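Local atomic coordinates of ftsY (Mycoplasma mycoides, PDB entry 1ZU4), a protein that belongs to the SRP GTPase family as the signal recognition particle receptor FtsY, represented here by its NG domain. Residues A[244-247]-A[248-251]; A[275-278]-A[279-283]. All coordinates share one frame; numbering follows the deposited sequence.

Contact 1 (A[244-247]-A[248-251])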
ATOM      1  N   VAL A 244      -9.815   5.301  -0.285  1.00 17.93           N
ATOM      2  CA  VAL A 244      -8.876   6.342  -0.745  1.00 16.86           C
ATOM      3  C   VAL A 244      -9.146   7.677  -0.049  1.00 17.88           C
ATOM      4  O   VAL A 244      -8.197   8.353   0.445  1.00 18.41           O
ATOM      5  CB  VAL A 244      -8.921   6.486  -2.299  1.00 16.95           C
ATOM      6  CG1 VAL A 244      -8.025   7.563  -2.771  1.00 15.19           C
ATOM      7  CG2 VAL A 244      -8.530   5.157  -2.974  1.00 15.11           C
ATOM      8  N   ILE A 245     -10.412   8.079  -0.013  1.00 18.54           N
ATOM      9  CA  ILE A 245     -10.797   9.339   0.671  1.00 19.36           C
ATOM     10  C   ILE A 245     -10.474   9.262   2.169  1.00 19.32           C
ATOM     11  O   ILE A 245      -9.903  10.182   2.750  1.00 20.14           O
ATOM     12  CB  ILE A 245     -12.286   9.688   0.393  1.00 19.77           C
ATOM     13  CG1 ILE A 245     -12.486  10.023  -1.093  1.00 17.28           C
ATOM     14  CG2 ILE A 245     -12.831  10.814   1.309  1.00 21.21           C
ATOM     15  CD1 ILE A 245     -13.948   9.738  -1.560  1.00 17.24           C
ATOM     16  N   GLN A 246     -10.795   8.139   2.791  1.00 19.41           N
ATOM     17  CA  GLN A 246     -10.500   7.957   4.199  1.00 19.35           C
ATOM     18  C   GLN A 246      -8.992   7.987   4.460  1.00 18.90           C
ATOM     19  O   GLN A 246      -8.570   8.564   5.470  1.00 17.00           O
ATOM     20  CB  GLN A 246     -11.081   6.629   4.695  1.00 20.10           C
ATOM     21  CG  GLN A 246     -12.587   6.647   4.765  1.00 22.60           C
ATOM     22  CD  GLN A 246     -13.062   6.980   6.151  1.00 27.10           C
ATOM     23  OE1 GLN A 246     -12.571   6.393   7.119  1.00 28.39           O
ATOM     24  NE2 GLN A 246     -14.034   7.910   6.270  1.00 24.29           N
ATOM     25  N   ALA A 247      -8.200   7.376   3.563  1.00 17.54           N
ATOM     26  CA  ALA A 247      -6.744   7.380   3.706  1.00 17.59           C
ATOM     27  C   ALA A 247      -6.218   8.816   3.591  1.00 17.72           C
ATOM     28  O   ALA A 247      -5.368   9.196   4.356  1.00 16.39           O
ATOM     29  CB  ALA A 247      -6.082   6.488   2.680  1.00 17.12           C
ATOM     30  N   GLU A 248      -6.777   9.630   2.682  1.00 19.13           N
ATOM     31  CA  GLU A 248      -6.416  11.052   2.654  1.00 19.36           C
ATOM     32  C   GLU A 248      -6.693  11.777   3.991  1.00 19.56           C
ATOM     33  O   GLU A 248      -5.917  12.623   4.428  1.00 18.15           O
ATOM     34  CB  GLU A 248      -7.089  11.789   1.478  1.00 19.42           C
ATOM     35  CG  GLU A 248      -6.736  13.324   1.410  1.00 19.28           C
ATOM     36  CD  GLU A 248      -5.253  13.638   1.075  1.00 19.41           C
ATOM     37  OE1 GLU A 248      -4.399  12.737   1.062  1.00 14.79           O
ATOM     38  OE2 GLU A 248      -4.933  14.850   0.865  1.00 23.16           O
ATOM     39  N   GLU A 249      -7.813  11.463   4.633  1.00 19.97           N
ATOM     40  CA  GLU A 249      -8.143  12.174   5.860  1.00 19.99           C
ATOM     41  C   GLU A 249      -7.123  11.786   6.915  1.00 20.30           C
ATOM     42  O   GLU A 249      -6.741  12.593   7.746  1.00 18.74           O
ATOM     43  CB  GLU A 249      -9.578  11.878   6.313  1.00 20.51           C
ATOM     44  CG  GLU A 249     -10.681  12.264   5.260  1.00 20.69           C
ATOM     45  CD  GLU A 249     -12.102  11.888   5.716  1.00 23.91           C
ATOM     46  OE1 GLU A 249     -12.412  12.018   6.929  1.00 27.47           O
ATOM     47  OE2 GLU A 249     -12.912  11.500   4.855  1.00 21.91           O
ATOM     48  N   PHE A 250      -6.666  10.536   6.886  1.00 20.79           N
ATOM     49  CA  PHE A 250      -5.726  10.086   7.906  1.00 21.56           C
ATOM     50  C   PHE A 250      -4.362  10.729   7.679  1.00 21.93           C
ATOM     51  O   PHE A 250      -3.626  10.954   8.611  1.00 20.50           O
ATOM     52  CB  PHE A 250      -5.582   8.558   7.909  1.00 21.84           C
ATOM     53  CG  PHE A 250      -5.026   8.031   9.196  1.00 21.56           C
ATOM     54  CD1 PHE A 250      -5.883   7.653  10.233  1.00 22.65           C
ATOM     55  CD2 PHE A 250      -3.659   7.984   9.400  1.00 22.59           C
ATOM     56  CE1 PHE A 250      -5.380   7.217  11.447  1.00 26.46           C
ATOM     57  CE2 PHE A 250      -3.149   7.562  10.623  1.00 25.05           C
ATOM     58  CZ  PHE A 250      -3.999   7.162  11.640  1.00 22.36           C
ATOM     59  N   SER A 251      -4.018  10.984   6.416  1.00 22.22           N
ATOM     60  CA  SER A 251      -2.752  11.627   6.105  1.00 24.59           C
ATOM     61  C   SER A 251      -2.542  12.981   6.798  1.00 25.29           C
ATOM     62  O   SER A 251      -1.448  13.518   6.703  1.00 26.57           O
ATOM     63  CB  SER A 251      -2.515  11.727   4.582  1.00 24.26           C
ATOM     64  OG  SER A 251      -3.210  12.803   4.000  1.00 24.99           O
TER
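E249 holds its CG beside its own backbone N (chi1 -59°) and then runs extended, which lays the carboxylate back along the preceding turn of helix toward I245. I245 answers with its CG2 branch, set anti to its backbone N, so that the methyl rather than the longer CG1 arm faces the acid: I245 CG2 stands 3.6 Å from E249 OE2. On the way the E249 chain passes beside the I245 carbonyl oxygen, with E249 CG 3.4 Å from I245 O. Q246 flanks the same carboxylate. Its chain bends at chi2, and Q246 NE2 ends 4.0 Å from E249 OE2, a loose polar approach with the amide and carboxylate planes turned 63° apart. All three side chains are on the exposed side of the helix.

Underneath runs the backbone ladder of the last turns of helix 241-250, the helical link of a beta-alpha-beta crossover between strands 230-236 and 258-262 in the P-loop GTPase fold. E248 N hydrogen-bonds to V244 O at 2.9 Å, and the following amides of E249, F250 and S251 each reach the carbonyl four residues back; F250 N also makes a weak hydrogen bond to A247 O. At the C-terminal end the S251 hydroxyl turns back on the helix: S251 OG donates to E248 O at 2.7 Å, giving that late carbonyl a side-chain partner.

The opposite side of the helix is buried. A247 lies on L233 and I235 of strand 230-236 and, with V244, against L280 of the next helix. The F250 ring packs on L233 and touches the residues of what is probably the P-loop.

Contact 2 (A[275-278]-A[279-283])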
ATOM      1  N   ALA A 275      -6.031   6.180  -8.448  1.00 13.15           N
ATOM      2  CA  ALA A 275      -6.826   7.010  -7.567  1.00 13.04           C
ATOM      3  C   ALA A 275      -5.957   7.419  -6.374  1.00 13.21           C
ATOM      4  O   ALA A 275      -6.001   8.564  -5.961  1.00 12.08           O
ATOM      5  CB  ALA A 275      -8.124   6.246  -7.095  1.00 13.15           C
ATOM      6  N   ILE A 276      -5.168   6.479  -5.821  1.00 13.48           N
ATOM      7  CA  ILE A 276      -4.291   6.769  -4.689  1.00 13.79           C
ATOM      8  C   ILE A 276      -3.245   7.843  -5.069  1.00 14.95           C
ATOM      9  O   ILE A 276      -3.078   8.857  -4.391  1.00 13.15           O
ATOM     10  CB  ILE A 276      -3.608   5.453  -4.148  1.00 15.16           C
ATOM     11  CG1 ILE A 276      -4.669   4.599  -3.408  1.00 13.22           C
ATOM     12  CG2 ILE A 276      -2.422   5.780  -3.226  1.00 14.56           C
ATOM     13  CD1 ILE A 276      -4.290   3.138  -3.237  1.00 14.04           C
ATOM     14  N   LYS A 277      -2.533   7.585  -6.155  1.00 15.68           N
ATOM     15  CA  LYS A 277      -1.546   8.516  -6.686  1.00 15.84           C
ATOM     16  C   LYS A 277      -2.166   9.931  -6.836  1.00 14.93           C
ATOM     17  O   LYS A 277      -1.558  10.901  -6.413  1.00 13.93           O
ATOM     18  CB  LYS A 277      -1.048   7.952  -8.023  1.00 16.30           C
ATOM     19  CG  LYS A 277      -0.280   8.896  -8.906  1.00 16.86           C
ATOM     20  CD  LYS A 277       0.980   9.323  -8.175  1.00 23.04           C
ATOM     21  CE  LYS A 277       1.542  10.593  -8.788  1.00 25.60           C
ATOM     22  NZ  LYS A 277       1.388  10.639 -10.290  1.00 33.26           N
ATOM     23  N   GLU A 278      -3.375  10.028  -7.400  1.00 13.32           N
ATOM     24  CA  GLU A 278      -4.016  11.349  -7.614  1.00 15.46           C
ATOM     25  C   GLU A 278      -4.423  12.014  -6.293  1.00 15.07           C
ATOM     26  O   GLU A 278      -4.015  13.140  -6.021  1.00 15.90           O
ATOM     27  CB  GLU A 278      -5.249  11.238  -8.536  1.00 15.70           C
ATOM     28  CG  GLU A 278      -5.988  12.557  -8.779  1.00 17.20           C
ATOM     29  CD  GLU A 278      -5.162  13.539  -9.557  1.00 21.81           C
ATOM     30  OE1 GLU A 278      -4.346  13.122 -10.409  1.00 23.59           O
ATOM     31  OE2 GLU A 278      -5.314  14.735  -9.271  1.00 25.07           O
ATOM     32  N   LEU A 279      -5.220  11.327  -5.478  1.00 13.30           N
ATOM     33  CA  LEU A 279      -5.727  11.955  -4.286  1.00 14.15           C
ATOM     34  C   LEU A 279      -4.674  12.189  -3.193  1.00 14.28           C
ATOM     35  O   LEU A 279      -4.703  13.241  -2.600  1.00 13.61           O
ATOM     36  CB  LEU A 279      -6.925  11.206  -3.677  1.00 13.15           C
ATOM     37  CG  LEU A 279      -7.819  12.128  -2.811  1.00 17.47           C
ATOM     38  CD1 LEU A 279      -8.611  13.096  -3.718  1.00 20.49           C
ATOM     39  CD2 LEU A 279      -8.773  11.359  -1.892  1.00 17.02           C
ATOM     40  N   LEU A 280      -3.794  11.215  -2.922  1.00 13.29           N
ATOM     41  CA  LEU A 280      -2.844  11.264  -1.797  1.00 15.05           C
ATOM     42  C   LEU A 280      -1.502  11.764  -2.184  1.00 15.22           C
ATOM     43  O   LEU A 280      -0.876  12.408  -1.385  1.00 16.53           O
ATOM     44  CB  LEU A 280      -2.655   9.878  -1.104  1.00 14.23           C
ATOM     45  CG  LEU A 280      -3.861   9.444  -0.217  1.00 18.20           C
ATOM     46  CD1 LEU A 280      -4.947   8.817  -1.042  1.00 15.02           C
ATOM     47  CD2 LEU A 280      -3.423   8.460   0.866  1.00 20.43           C
ATOM     48  N   ASN A 281      -1.080  11.471  -3.413  1.00 15.94           N
ATOM     49  CA  ASN A 281       0.245  11.787  -3.909  1.00 16.43           C
ATOM     50  C   ASN A 281       1.328  11.202  -3.017  1.00 16.65           C
ATOM     51  O   ASN A 281       2.333  11.888  -2.692  1.00 14.69           O
ATOM     52  CB  ASN A 281       0.437  13.310  -4.021  1.00 17.96           C
ATOM     53  CG  ASN A 281       1.592  13.670  -4.885  1.00 19.28           C
ATOM     54  OD1 ASN A 281       1.977  12.891  -5.759  1.00 18.84           O
ATOM     55  ND2 ASN A 281       2.180  14.847  -4.631  1.00 19.89           N
ATOM     56  N   ILE A 282       1.092   9.966  -2.571  1.00 15.55           N
ATOM     57  CA  ILE A 282       2.029   9.260  -1.705  1.00 15.93           C
ATOM     58  C   ILE A 282       2.288   7.912  -2.389  1.00 15.57           C
ATOM     59  O   ILE A 282       1.346   7.305  -2.862  1.00 14.91           O
ATOM     60  CB  ILE A 282       1.454   9.002  -0.266  1.00 16.11           C
ATOM     61  CG1 ILE A 282       1.240  10.297   0.518  1.00 14.33           C
ATOM     62  CG2 ILE A 282       2.384   8.104   0.535  1.00 14.06           C
ATOM     63  CD1 ILE A 282       0.206  10.182   1.642  1.00 16.09           C
ATOM     64  N   PRO A 283       3.556   7.447  -2.436  1.00 17.06           N
ATOM     65  CA  PRO A 283       3.796   6.189  -3.139  1.00 16.26           C
ATOM     66  C   PRO A 283       3.234   4.987  -2.434  1.00 15.85           C
ATOM     67  O   PRO A 283       3.343   4.840  -1.189  1.00 15.29           O
ATOM     68  CB  PRO A 283       5.313   6.072  -3.152  1.00 17.89           C
ATOM     69  CG  PRO A 283       5.844   7.385  -2.682  1.00 18.49           C
ATOM     70  CD  PRO A 283       4.799   7.996  -1.850  1.00 16.33           C
TER
HETATM   71  O   HOH W   1      -0.647  12.948  -7.948  1.00 36.44           O
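K277 and N281, one turn apart, lie side by side and point the same way, with K277 CE 3.8 Å from N281 OD1. Both carry CG anti to the backbone N, the lysine then bending at chi2 and chi4. K277 NZ hydrogen-bonds to the carbonyl of Y86, in the last turn of helix 71-87, and to that of D88 just beyond it; N281 OD1 accepts from W91 NE1 in the loop that follows. A water gives a hydrogen bond to K277 O at 2.7 Å and a weak one to N281 OD1.

At N281 the helix stops. Its positive phi (56°) turns the chain out, and its amide makes weak hydrogen bonds to K277 O and I276 O. Before it the ladder is regular, L279 N to A275 O and L280 N to I276 O both at 2.9 Å. With CG beside its backbone N (chi1 -74°), L280 folds back along the preceding turn, L280 CD1 3.8 Å from I276 O.

I276 and L280 sit on L261 and I259 of strand 258-262, while L279 and L280 meet helix 241-250. K277 and E278 touch helix 51-64, and beyond N281 the chain leads into strand 284-288, P283 pairing through its backbone with I259.

Both contacts are C-terminal helix turns in successive crossovers of the GTPase fold, sharing strand 258-262: the helix of contact 1 precedes it and the helix of contact 2 follows it. Their centres are 10 Å apart and they touch directly through L280, whose CD2 lies 3.8 Å from A247 CB and whose CA packs against E248 OE1. V244, A247 and L280 thus form a common buried seam, while I245, Q246 and E249 of contact 1 and L279 and N281 of contact 2 are exposed; K277 is buried although charged. One helix end uses a side-chain hydroxyl, the other a left-handed residue. Contact 2 also packs on helix 51-64, while the end of helix 71-87 and the loop after it take the polar ends of K277 and N281.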